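Local coordinates for protein fanconi-associated nuclease 1 homolog (Pseudomonas aeruginosa, PDB 5Y7Q) that belongs to the FAN1 nuclease family, carries HTH, SAP and VRR-NUC family domains, and binds nucleic acid, at residues A[404-409]-A[528-533]; A[415-420]-A[486-491]; A[520-525]-A[556-561]; A[537-542]-A[566-571]. All coordinates share one frame; numbering follows the deposited sequence.

Contact 1: residues A[404-409]-A[528-533]; sequences HYVENG and DLIQFW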
# COMPACT_ATOMS: atom_id res chain seq x y z
N HIS A 404 0.29 -21.69 -17.81
CA HIS A 404 0.16 -20.27 -17.52
C HIS A 404 0.91 -19.91 -16.25
O HIS A 404 0.89 -20.65 -15.25
CB HIS A 404 -1.30 -19.90 -17.40
CG HIS A 404 -2.07 -20.20 -18.64
ND1 HIS A 404 -2.15 -19.32 -19.70
CD2 HIS A 404 -2.79 -21.28 -19.00
CE1 HIS A 404 -2.89 -19.85 -20.66
NE2 HIS A 404 -3.29 -21.04 -20.25
N TYR A 405 1.59 -18.76 -16.30
CA TYR A 405 2.28 -18.19 -15.15
C TYR A 405 1.31 -17.20 -14.52
O TYR A 405 1.09 -16.11 -15.05
CB TYR A 405 3.57 -17.53 -15.62
CG TYR A 405 4.51 -17.07 -14.54
CD1 TYR A 405 5.71 -16.45 -14.86
CD2 TYR A 405 4.21 -17.26 -13.20
CE1 TYR A 405 6.58 -16.03 -13.87
CE2 TYR A 405 5.07 -16.84 -12.21
CZ TYR A 405 6.25 -16.22 -12.54
OH TYR A 405 7.10 -15.81 -11.53
N VAL A 406 0.76 -17.56 -13.36
CA VAL A 406 -0.39 -16.88 -12.79
C VAL A 406 -0.16 -16.48 -11.34
O VAL A 406 -0.49 -15.35 -10.96
CB VAL A 406 -1.65 -17.75 -12.92
CG1 VAL A 406 -2.10 -17.71 -14.34
CG2 VAL A 406 -1.35 -19.17 -12.48
N GLU A 407 0.21 -17.42 -10.48
CA GLU A 407 0.68 -17.18 -9.11
C GLU A 407 -0.32 -16.35 -8.29
O GLU A 407 -0.12 -15.19 -7.99
CB GLU A 407 2.08 -16.55 -9.07
CG GLU A 407 2.28 -15.17 -9.66
CD GLU A 407 3.67 -14.62 -9.39
OE1 GLU A 407 4.34 -15.11 -8.45
OE2 GLU A 407 4.11 -13.70 -10.13
N ASN A 408 -1.41 -17.02 -7.94
CA ASN A 408 -2.51 -16.51 -7.12
C ASN A 408 -3.33 -15.43 -7.82
O ASN A 408 -4.38 -15.05 -7.30
CB ASN A 408 -2.08 -16.06 -5.70
CG ASN A 408 -1.43 -14.70 -5.66
OD1 ASN A 408 -2.03 -13.70 -6.05
ND2 ASN A 408 -0.21 -14.64 -5.11
N GLY A 409 -2.96 -15.00 -9.02
CA GLY A 409 -3.81 -14.08 -9.75
C GLY A 409 -5.04 -14.72 -10.39
O GLY A 409 -6.08 -14.06 -10.53
N ASP A 528 3.36 -20.88 -8.72
CA ASP A 528 3.70 -20.02 -9.85
C ASP A 528 2.83 -20.34 -11.06
O ASP A 528 2.26 -19.43 -11.67
CB ASP A 528 5.18 -20.19 -10.24
CG ASP A 528 6.14 -19.78 -9.13
OD1 ASP A 528 5.97 -18.70 -8.51
OD2 ASP A 528 7.10 -20.55 -8.89
N LEU A 529 2.72 -21.62 -11.40
CA LEU A 529 2.17 -22.02 -12.68
C LEU A 529 0.91 -22.84 -12.49
O LEU A 529 0.67 -23.46 -11.45
CB LEU A 529 3.17 -22.84 -13.51
CG LEU A 529 4.56 -22.31 -13.81
CD1 LEU A 529 5.27 -23.33 -14.67
CD2 LEU A 529 4.53 -20.98 -14.51
N ILE A 530 0.13 -22.88 -13.55
CA ILE A 530 -0.99 -23.78 -13.63
C ILE A 530 -1.05 -24.34 -15.06
O ILE A 530 -0.91 -23.60 -16.04
CB ILE A 530 -2.29 -23.05 -13.21
CG1 ILE A 530 -3.46 -24.06 -13.12
CG2 ILE A 530 -2.55 -21.83 -14.16
CD1 ILE A 530 -4.70 -23.58 -12.33
N GLN A 531 -1.21 -25.65 -15.19
CA GLN A 531 -1.30 -26.24 -16.51
C GLN A 531 -2.63 -26.95 -16.67
O GLN A 531 -3.15 -27.56 -15.72
CB GLN A 531 -0.12 -27.18 -16.83
CG GLN A 531 0.58 -27.84 -15.68
CD GLN A 531 1.41 -29.03 -16.14
OE1 GLN A 531 1.61 -29.23 -17.35
NE2 GLN A 531 1.89 -29.84 -15.19
N PHE A 532 -3.19 -26.84 -17.87
CA PHE A 532 -4.48 -27.37 -18.22
C PHE A 532 -4.33 -28.36 -19.35
O PHE A 532 -3.52 -28.17 -20.28
CB PHE A 532 -5.45 -26.26 -18.64
CG PHE A 532 -5.74 -25.25 -17.55
CD1 PHE A 532 -6.47 -25.62 -16.42
CD2 PHE A 532 -5.30 -23.94 -17.65
CE1 PHE A 532 -6.73 -24.69 -15.42
CE2 PHE A 532 -5.56 -23.02 -16.67
CZ PHE A 532 -6.27 -23.39 -15.56
N TRP A 533 -5.11 -29.42 -19.27
CA TRP A 533 -5.29 -30.37 -20.36
C TRP A 533 -6.78 -30.27 -20.67
O TRP A 533 -7.61 -30.93 -20.02
CB TRP A 533 -4.88 -31.78 -19.94
CG TRP A 533 -3.40 -31.99 -19.61
CD1 TRP A 533 -2.41 -32.41 -20.46
CD2 TRP A 533 -2.77 -31.87 -18.31
NE1 TRP A 533 -1.21 -32.53 -19.79
CE2 TRP A 533 -1.40 -32.22 -18.47
CE3 TRP A 533 -3.23 -31.49 -17.04
CZ2 TRP A 533 -0.49 -32.19 -17.40
CZ3 TRP A 533 -2.31 -31.46 -15.98
CH2 TRP A 533 -0.96 -31.82 -16.17
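His-404 and Ile-530 face each other as an antiparallel hydrogen-bonded pair, with His-404 N to Ile-530 O and Ile-530 N to His-404 O both at 2.9 Å. These bonds join strand 402-405, at the margin of a mixed sheet, to strand 529-533 in the PD-(D/E)XK-type fold expected of a VRR-NUC domain. Tyr-405 and Leu-529 follow as a non-hydrogen-bonded pair. Beyond them Val-406 N meets Asp-528 O at 2.9 Å, almost straight on to the carbonyl, just where the chain enters a type I' turn over 406-409.

Leu-529 CD2 packs on Tyr-405 CB at 3.7 Å. The Tyr-405 ring, with CG anti to the backbone N (chi1 -171°), runs beside the Asp-528 side chain and brings its edge to the Asp-528 carbonyl oxygen. On the sheet face of His-404 and Ile-530, Val-406 CG2 touches Ile-530 CG2, and the His-404 and Phe-532 side chains cross at about a right angle, His-404 CD2 lying 3.9 Å from Phe-532 CD2 at the edge of the phenyl ring.

Farther out, helix 493-502 covers this face and its Gln-498 binds His-404 NE2; helix 388-396 packs on Tyr-405 and Leu-529. Asp-528 is positioned by two bonds: Val-544 N donates to its OD2, and its own N donates to Glu-543 OE1. Two acidic groups of like charge come close here, Asp-528 OD1 lying 3.9 Å from Glu-407 OE1, the carboxylate planes 72° apart.

Contact 2: residues A[415-420]-A[486-491]; sequences FGLLCW and VYWELL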
# COMPACT_ATOMS: atom_id res chain seq x y z
N PHE A 415 -12.33 -15.45 -7.79
CA PHE A 415 -13.07 -15.07 -6.59
C PHE A 415 -13.65 -13.67 -6.72
O PHE A 415 -14.83 -13.44 -6.40
CB PHE A 415 -12.16 -15.14 -5.37
CG PHE A 415 -12.75 -14.50 -4.17
CD1 PHE A 415 -13.82 -15.10 -3.51
CD2 PHE A 415 -12.25 -13.31 -3.68
CE1 PHE A 415 -14.37 -14.52 -2.37
CE2 PHE A 415 -12.79 -12.72 -2.55
CZ PHE A 415 -13.86 -13.32 -1.89
N GLY A 416 -12.85 -12.72 -7.19
CA GLY A 416 -13.32 -11.36 -7.26
C GLY A 416 -14.40 -11.18 -8.31
O GLY A 416 -15.27 -10.32 -8.16
N LEU A 417 -14.35 -11.99 -9.36
CA LEU A 417 -15.40 -11.95 -10.37
C LEU A 417 -16.69 -12.52 -9.81
O LEU A 417 -17.76 -11.90 -9.94
CB LEU A 417 -14.95 -12.71 -11.61
CG LEU A 417 -13.98 -11.81 -12.38
CD1 LEU A 417 -13.26 -12.61 -13.45
CD2 LEU A 417 -14.72 -10.56 -12.98
N LEU A 418 -16.64 -13.70 -9.20
CA LEU A 418 -17.88 -14.28 -8.71
C LEU A 418 -18.50 -13.38 -7.65
O LEU A 418 -19.69 -13.04 -7.71
CB LEU A 418 -17.65 -15.69 -8.16
CG LEU A 418 -18.87 -16.49 -7.72
CD1 LEU A 418 -19.97 -16.52 -8.80
CD2 LEU A 418 -18.41 -17.90 -7.35
N CYS A 419 -17.66 -12.92 -6.71
CA CYS A 419 -18.12 -12.25 -5.51
C CYS A 419 -18.14 -10.74 -5.65
O CYS A 419 -18.32 -10.05 -4.65
CB CYS A 419 -17.26 -12.69 -4.34
SG CYS A 419 -17.69 -14.36 -3.88
N TRP A 420 -17.94 -10.24 -6.87
CA TRP A 420 -17.93 -8.80 -7.14
C TRP A 420 -19.09 -8.06 -6.48
O TRP A 420 -18.90 -7.00 -5.87
CB TRP A 420 -17.97 -8.60 -8.64
CG TRP A 420 -17.77 -7.23 -9.05
CD1 TRP A 420 -18.71 -6.25 -9.12
CD2 TRP A 420 -16.54 -6.65 -9.48
NE1 TRP A 420 -18.13 -5.08 -9.57
CE2 TRP A 420 -16.80 -5.30 -9.79
CE3 TRP A 420 -15.24 -7.14 -9.62
CZ2 TRP A 420 -15.80 -4.43 -10.25
CZ3 TRP A 420 -14.24 -6.26 -10.07
CH2 TRP A 420 -14.53 -4.93 -10.38
N VAL A 486 -8.98 -8.73 -8.70
CA VAL A 486 -9.11 -9.12 -10.10
C VAL A 486 -7.98 -8.49 -10.90
O VAL A 486 -7.91 -7.26 -11.04
CB VAL A 486 -10.47 -8.73 -10.69
CG1 VAL A 486 -10.50 -9.04 -12.18
CG2 VAL A 486 -11.59 -9.46 -9.97
N TYR A 487 -7.12 -9.34 -11.46
CA TYR A 487 -5.99 -8.92 -12.29
C TYR A 487 -6.39 -9.14 -13.75
O TYR A 487 -6.18 -10.22 -14.29
CB TYR A 487 -4.74 -9.75 -11.96
CG TYR A 487 -4.30 -9.83 -10.49
CD1 TYR A 487 -3.06 -9.31 -10.09
CD2 TYR A 487 -5.07 -10.45 -9.53
CE1 TYR A 487 -2.63 -9.38 -8.78
CE2 TYR A 487 -4.65 -10.53 -8.21
CZ TYR A 487 -3.42 -9.99 -7.84
OH TYR A 487 -3.00 -10.06 -6.53
N TRP A 488 -6.83 -8.08 -14.43
CA TRP A 488 -7.37 -8.19 -15.79
C TRP A 488 -6.27 -8.35 -16.82
O TRP A 488 -6.48 -8.95 -17.88
CB TRP A 488 -8.18 -6.95 -16.17
CG TRP A 488 -9.22 -6.53 -15.23
CD1 TRP A 488 -9.11 -5.57 -14.28
CD2 TRP A 488 -10.57 -7.04 -15.16
NE1 TRP A 488 -10.30 -5.45 -13.61
CE2 TRP A 488 -11.21 -6.34 -14.13
CE3 TRP A 488 -11.29 -8.02 -15.86
CZ2 TRP A 488 -12.53 -6.59 -13.76
CZ3 TRP A 488 -12.61 -8.26 -15.51
CH2 TRP A 488 -13.22 -7.54 -14.47
N GLU A 489 -5.13 -7.70 -16.58
CA GLU A 489 -4.00 -7.81 -17.48
C GLU A 489 -3.60 -9.27 -17.63
O GLU A 489 -3.29 -9.73 -18.74
CB GLU A 489 -2.84 -6.96 -16.92
CG GLU A 489 -3.29 -5.71 -16.05
CD GLU A 489 -3.79 -6.05 -14.61
OE1 GLU A 489 -3.37 -7.11 -14.06
OE2 GLU A 489 -4.61 -5.25 -14.03
N LEU A 490 -3.67 -10.01 -16.53
CA LEU A 490 -3.26 -11.40 -16.46
C LEU A 490 -4.32 -12.36 -16.98
O LEU A 490 -3.96 -13.47 -17.41
CB LEU A 490 -2.94 -11.75 -15.00
CG LEU A 490 -2.90 -13.24 -14.66
CD1 LEU A 490 -1.61 -13.84 -15.17
CD2 LEU A 490 -3.08 -13.47 -13.18
N LEU A 491 -5.60 -11.97 -16.94
CA LEU A 491 -6.68 -12.92 -17.19
C LEU A 491 -7.28 -12.63 -18.56
O LEU A 491 -8.35 -12.03 -18.68
CB LEU A 491 -7.73 -12.79 -16.07
CG LEU A 491 -8.98 -13.66 -16.04
CD1 LEU A 491 -8.58 -15.10 -16.08
CD2 LEU A 491 -9.75 -13.38 -14.78
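Leu-417 reaches from helix 409-418 into the bend formed by Val-486, Trp-488 and Leu-491. From its CB, CG leaves anti to the carbonyl carbon (chi1 -77°), and this swings the branch toward the bend. CG itself passes across Val-486 CG2 at 4.1 Å. The two methyls then part: CD1 meets Leu-491 CD2 tip to tip at 3.8 Å, while CD2 settles against the six-membered ring of Trp-488, 3.7 Å from its CH2.

The bend belongs to the loop between helices 467-478 and 493-502, so the contact packs this VRR-NUC loop against the end of helix 409-418. Gly-416, without a side chain, lets Val-486 come close to the helix backbone: Val-486 CG2 is 3.7 Å from Gly-416 C. The other methyl of the valine, CG1, sits over the centre of one face of the Trp-488 indole, 3.4 Å above its plane.

Trp-420, at the start of helix 420-423, borders the same group. The Trp-420 and Trp-488 side chains cross at about a right angle, CZ3 of Trp-420 being 4.1 Å from Trp-488 CZ2, and Trp-420 meets Val-486 CG2 with its ring edge. Both indole nitrogens are bound outside this group, Trp-420 NE1 by Glu-222 OE2 and Trp-488 NE1 by the carbonyl oxygen of Leu-481.

Contact 3: residues A[520-525]-A[556-561]; sequences PGNRAG and LRWLQF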
# COMPACT_ATOMS: atom_id res chain seq x y z
N PRO A 520 -5.86 -11.04 4.16
CA PRO A 520 -4.50 -10.52 3.92
C PRO A 520 -3.40 -11.56 4.04
O PRO A 520 -2.33 -11.35 3.47
CB PRO A 520 -4.35 -9.43 4.98
CG PRO A 520 -5.35 -9.73 6.00
CD PRO A 520 -6.50 -10.36 5.30
N GLY A 521 -3.61 -12.66 4.76
CA GLY A 521 -2.55 -13.64 4.92
C GLY A 521 -2.60 -14.73 3.88
O GLY A 521 -1.61 -15.44 3.65
N ASN A 522 -3.78 -14.92 3.29
CA ASN A 522 -4.01 -15.96 2.31
C ASN A 522 -4.11 -15.50 0.86
O ASN A 522 -4.30 -16.34 -0.02
CB ASN A 522 -5.25 -16.74 2.70
CG ASN A 522 -5.06 -17.45 4.02
OD1 ASN A 522 -3.95 -17.91 4.31
ND2 ASN A 522 -6.11 -17.52 4.85
N ARG A 523 -4.01 -14.21 0.56
CA ARG A 523 -4.16 -13.88 -0.85
C ARG A 523 -2.90 -14.16 -1.65
O ARG A 523 -2.98 -14.16 -2.88
CB ARG A 523 -4.55 -12.42 -1.02
CG ARG A 523 -3.66 -11.45 -0.29
CD ARG A 523 -4.37 -10.15 -0.12
NE ARG A 523 -4.83 -9.61 -1.40
CZ ARG A 523 -5.41 -8.42 -1.52
NH1 ARG A 523 -5.60 -7.64 -0.45
NH2 ARG A 523 -5.80 -8.01 -2.73
N ALA A 524 -1.78 -14.45 -1.00
CA ALA A 524 -0.52 -14.75 -1.66
C ALA A 524 -0.02 -16.15 -1.32
O ALA A 524 -0.44 -16.75 -0.33
CB ALA A 524 0.56 -13.74 -1.28
N GLY A 525 0.88 -16.66 -2.15
CA GLY A 525 1.52 -17.95 -1.91
C GLY A 525 1.08 -19.10 -2.80
O GLY A 525 1.60 -20.21 -2.66
N LEU A 556 4.06 -23.09 1.64
CA LEU A 556 3.94 -24.38 2.32
C LEU A 556 2.55 -24.59 2.88
O LEU A 556 2.02 -25.71 2.83
CB LEU A 556 4.97 -24.49 3.44
CG LEU A 556 6.27 -25.21 3.11
CD1 LEU A 556 7.25 -25.02 4.25
CD2 LEU A 556 5.98 -26.68 2.85
N ARG A 557 1.96 -23.55 3.46
CA ARG A 557 0.60 -23.72 3.96
C ARG A 557 -0.36 -24.00 2.81
O ARG A 557 -1.28 -24.82 2.95
CB ARG A 557 0.17 -22.49 4.76
CG ARG A 557 1.27 -22.00 5.67
CD ARG A 557 0.78 -21.02 6.74
NE ARG A 557 1.22 -19.65 6.51
CZ ARG A 557 0.49 -18.76 5.85
NH1 ARG A 557 -0.70 -19.12 5.38
NH2 ARG A 557 0.93 -17.51 5.68
N TRP A 558 -0.14 -23.38 1.66
CA TRP A 558 -1.04 -23.65 0.54
C TRP A 558 -0.84 -25.05 -0.01
O TRP A 558 -1.81 -25.70 -0.42
CB TRP A 558 -0.87 -22.60 -0.55
CG TRP A 558 -2.21 -22.34 -1.06
CD1 TRP A 558 -2.93 -23.13 -1.92
CD2 TRP A 558 -3.07 -21.27 -0.68
NE1 TRP A 558 -4.19 -22.59 -2.12
CE2 TRP A 558 -4.30 -21.45 -1.37
CE3 TRP A 558 -2.93 -20.16 0.15
CZ2 TRP A 558 -5.36 -20.56 -1.25
CZ3 TRP A 558 -3.98 -19.29 0.27
CH2 TRP A 558 -5.18 -19.49 -0.42
N LEU A 559 0.40 -25.55 -0.03
CA LEU A 559 0.63 -26.93 -0.41
C LEU A 559 -0.05 -27.89 0.56
O LEU A 559 -0.65 -28.88 0.14
CB LEU A 559 2.12 -27.20 -0.46
CG LEU A 559 2.83 -26.58 -1.64
CD1 LEU A 559 4.11 -27.36 -1.84
CD2 LEU A 559 1.95 -26.68 -2.84
N GLN A 560 0.07 -27.63 1.86
CA GLN A 560 -0.60 -28.46 2.85
C GLN A 560 -2.10 -28.45 2.61
O GLN A 560 -2.75 -29.50 2.58
CB GLN A 560 -0.26 -27.97 4.26
CG GLN A 560 -0.80 -28.85 5.39
CD GLN A 560 -0.66 -28.20 6.77
OE1 GLN A 560 0.11 -27.24 6.95
NE2 GLN A 560 -1.41 -28.70 7.74
N PHE A 561 -2.66 -27.27 2.38
CA PHE A 561 -4.09 -27.16 2.17
C PHE A 561 -4.53 -27.91 0.93
O PHE A 561 -5.53 -28.63 0.94
CB PHE A 561 -4.48 -25.69 2.06
CG PHE A 561 -5.93 -25.48 1.77
CD1 PHE A 561 -6.86 -25.51 2.79
CD2 PHE A 561 -6.37 -25.28 0.47
CE1 PHE A 561 -8.22 -25.32 2.53
CE2 PHE A 561 -7.72 -25.11 0.20
CZ PHE A 561 -8.65 -25.12 1.23
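Trp-558 and Arg-557 pack against Asn-522 and its neighbours in a partly buried contact made by van der Waals touch and loose polar approach, without hydrogen bonds between the segments. It sits in the VRR-NUC domain, where the crossover helix 553-564 of a beta-alpha-beta unit meets the segment running from the short helix 519-522 into the loop that leads to strand 529-533. The bound nucleic acid comes within about 5 Å of the nearest atom here.

Trp-558 does most of the touching. The outer corner of its six-membered ring rests against Asn-522: CZ3 lies 3.7 Å from Asn-522 CB, and Asn-522 CA stands at the edge of the indole, in its plane. At the root of the same side chain, Trp-558 CB approaches Gly-525 O at 4.0 Å. Gly-525 has a positive phi (107°), a backbone shape suited to glycine, and it turns the loop past the indole. Arg-514 of helix 505-517 also borders this group, making a cation-pi contact with Trp-558 and accepting a weak hydrogen bond from Asn-522 ND2 through its carbonyl oxygen.

One residue earlier, Arg-557 bends at its third torsion (chi3 -109°) and carries its guanidinium across the Asn-522 side chain, while its flank packs on Asp-342, Ala-343 and Gln-346 of helix 342-358. The amide and guanidinium planes are 61° apart. NH1 approaches Asn-522 OD1 at 3.6 Å, and Gly-521 O lies in the guanidinium plane at its edge, 3.9 Å from Arg-557 NH2.

Contact 4: residues A[537-542]-A[566-571]; sequences RRYRMV and EMPVAV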
# COMPACT_ATOMS: atom_id res chain seq x y z
N ARG A 537 -10.21 -32.03 -19.29
CA ARG A 537 -10.64 -31.01 -18.31
C ARG A 537 -9.88 -31.12 -16.99
O ARG A 537 -10.46 -31.04 -15.90
CB ARG A 537 -12.15 -31.06 -18.06
CG ARG A 537 -12.99 -30.96 -19.34
CD ARG A 537 -14.48 -31.05 -19.08
NE ARG A 537 -14.93 -29.86 -18.39
CZ ARG A 537 -16.10 -29.72 -17.79
NH1 ARG A 537 -16.97 -30.73 -17.78
NH2 ARG A 537 -16.40 -28.55 -17.21
N ARG A 538 -8.55 -31.25 -17.08
CA ARG A 538 -7.76 -31.48 -15.89
C ARG A 538 -6.73 -30.37 -15.69
O ARG A 538 -6.34 -29.67 -16.62
CB ARG A 538 -7.05 -32.85 -15.94
CG ARG A 538 -6.68 -33.42 -14.56
CD ARG A 538 -6.00 -34.79 -14.67
NE ARG A 538 -4.58 -34.71 -15.02
CZ ARG A 538 -4.08 -34.99 -16.22
NH1 ARG A 538 -2.77 -34.90 -16.43
NH2 ARG A 538 -4.90 -35.37 -17.20
N TYR A 539 -6.29 -30.23 -14.44
CA TYR A 539 -5.34 -29.17 -14.13
C TYR A 539 -4.31 -29.69 -13.14
O TYR A 539 -4.55 -30.66 -12.41
CB TYR A 539 -6.03 -27.92 -13.55
CG TYR A 539 -6.34 -27.99 -12.08
CD1 TYR A 539 -7.38 -28.77 -11.61
CD2 TYR A 539 -5.60 -27.28 -11.15
CE1 TYR A 539 -7.68 -28.84 -10.27
CE2 TYR A 539 -5.90 -27.34 -9.79
CZ TYR A 539 -6.93 -28.13 -9.35
OH TYR A 539 -7.24 -28.21 -8.01
N ARG A 540 -3.16 -29.04 -13.14
CA ARG A 540 -2.18 -29.19 -12.07
C ARG A 540 -1.47 -27.86 -11.87
O ARG A 540 -1.13 -27.20 -12.84
CB ARG A 540 -1.17 -30.29 -12.40
CG ARG A 540 -0.07 -30.35 -11.40
CD ARG A 540 0.90 -31.50 -11.62
NE ARG A 540 1.64 -31.38 -12.88
CZ ARG A 540 2.78 -32.01 -13.11
NH1 ARG A 540 3.29 -32.78 -12.17
NH2 ARG A 540 3.40 -31.87 -14.28
N MET A 541 -1.26 -27.47 -10.61
CA MET A 541 -0.48 -26.29 -10.25
C MET A 541 0.94 -26.70 -9.93
O MET A 541 1.18 -27.73 -9.30
CB MET A 541 -1.05 -25.59 -9.02
CG MET A 541 -2.37 -24.95 -9.28
SD MET A 541 -3.22 -24.54 -7.75
CE MET A 541 -4.69 -23.93 -8.54
N VAL A 542 1.89 -25.85 -10.33
CA VAL A 542 3.30 -26.15 -10.16
C VAL A 542 4.01 -24.93 -9.57
O VAL A 542 4.08 -23.88 -10.22
CB VAL A 542 3.96 -26.56 -11.50
CG1 VAL A 542 5.41 -26.94 -11.27
CG2 VAL A 542 3.15 -27.72 -12.19
N GLU A 566 -6.66 -33.48 -1.74
CA GLU A 566 -6.25 -34.18 -2.96
C GLU A 566 -6.46 -33.26 -4.17
O GLU A 566 -7.13 -33.59 -5.15
CB GLU A 566 -6.98 -35.53 -3.13
CG GLU A 566 -6.64 -36.61 -2.07
CD GLU A 566 -6.21 -37.97 -2.67
OE1 GLU A 566 -6.12 -38.09 -3.91
OE2 GLU A 566 -5.94 -38.92 -1.89
N MET A 567 -5.93 -32.07 -4.05
CA MET A 567 -5.78 -31.21 -5.20
C MET A 567 -4.46 -31.50 -5.89
O MET A 567 -3.47 -31.85 -5.25
CB MET A 567 -5.82 -29.74 -4.78
CG MET A 567 -7.22 -29.20 -4.64
SD MET A 567 -7.34 -27.93 -3.38
CE MET A 567 -9.12 -27.74 -3.28
N PRO A 568 -4.46 -31.35 -7.18
CA PRO A 568 -3.25 -31.59 -7.97
C PRO A 568 -2.23 -30.45 -7.91
O PRO A 568 -2.23 -29.57 -8.76
CB PRO A 568 -3.80 -31.77 -9.39
CG PRO A 568 -5.03 -30.94 -9.38
CD PRO A 568 -5.64 -31.15 -8.03
N VAL A 569 -1.37 -30.45 -6.90
CA VAL A 569 -0.21 -29.58 -6.84
C VAL A 569 1.06 -30.40 -6.99
O VAL A 569 1.12 -31.58 -6.64
CB VAL A 569 -0.17 -28.81 -5.51
CG1 VAL A 569 -1.28 -27.80 -5.45
CG2 VAL A 569 -0.27 -29.82 -4.36
N ALA A 570 2.10 -29.75 -7.50
CA ALA A 570 3.43 -30.33 -7.56
C ALA A 570 4.45 -29.21 -7.44
O ALA A 570 4.16 -28.06 -7.79
CB ALA A 570 3.65 -31.11 -8.86
N VAL A 571 5.64 -29.54 -6.93
CA VAL A 571 6.75 -28.59 -6.84
C VAL A 571 7.84 -29.05 -7.78
O VAL A 571 8.19 -30.23 -7.81
CB VAL A 571 7.29 -28.45 -5.40
CG1 VAL A 571 8.46 -27.48 -5.37
CG2 VAL A 571 6.20 -27.94 -4.49
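Met-541 pairs with Val-569, and Val-542 with Ala-570, as strands 538-542 and 569-571 run parallel with 34° between their directions. They are the two strands of a beta-alpha-beta crossover whose helix, 553-564, lies between them in the chain. Met-541 grips segment 566-571 through both backbone polar atoms: its N donates to Pro-568 O at 3.0 Å and its O accepts from Ala-570 N at 2.9 Å.

Before the regular pairing starts, Pro-568 forms the centre of an inverse gamma turn and rests on Tyr-539. Pro-568 CG stands 3.6 Å from the centroid of the Tyr-539 ring, 19° off the normal, a CH-pi contact over the face. A first torsion of 82° places Tyr-539 CG between the backbone N and the carbonyl carbon and presents this face to the proline; the ring then extends until OH comes 3.5 Å from Met-567 CG.

Met-541 and Val-569 share one face of the sheet, where Met-541 CB and Val-569 CG1 are 4.2 Å apart. Helix 505-517 packs here through Trp-511, and Leu-559 and Cys-562 of the crossover helix cover Val-569. On the face of Val-542 and Ala-570, Arg-540 folds over the neighbouring strand: it is extended as far as CD, which lies 3.9 Å from Ala-570 CB; the bend about the CG-CD bond then brings NH1 to 3.7 Å from the same methyl.

How the contacts relate
From the N terminus, strand 402-405 opens contact 1, whose loop closes only at strand 529-533. Contact 2 is nested inside it, tying helix 409-418 to the loop before helix 493-502, and Leu-490 of that loop touches Tyr-405 and Gly-409. Contact 3 opens at 520-525, within contact 1, but closes at helix 553-564, so the two cross; Asn-408 packs on Arg-523 and Ala-524. Contact 4 opens at strand 538-545, after contact 1 has closed, and closes at strand 569-577 beyond helix 553-564, crossing contact 3. Strands 529-533 and 538-545 are neighbours, making contacts 1 and 4 successive steps across one sheet, while Leu-559 links the helix of contact 3 to strand 569-577.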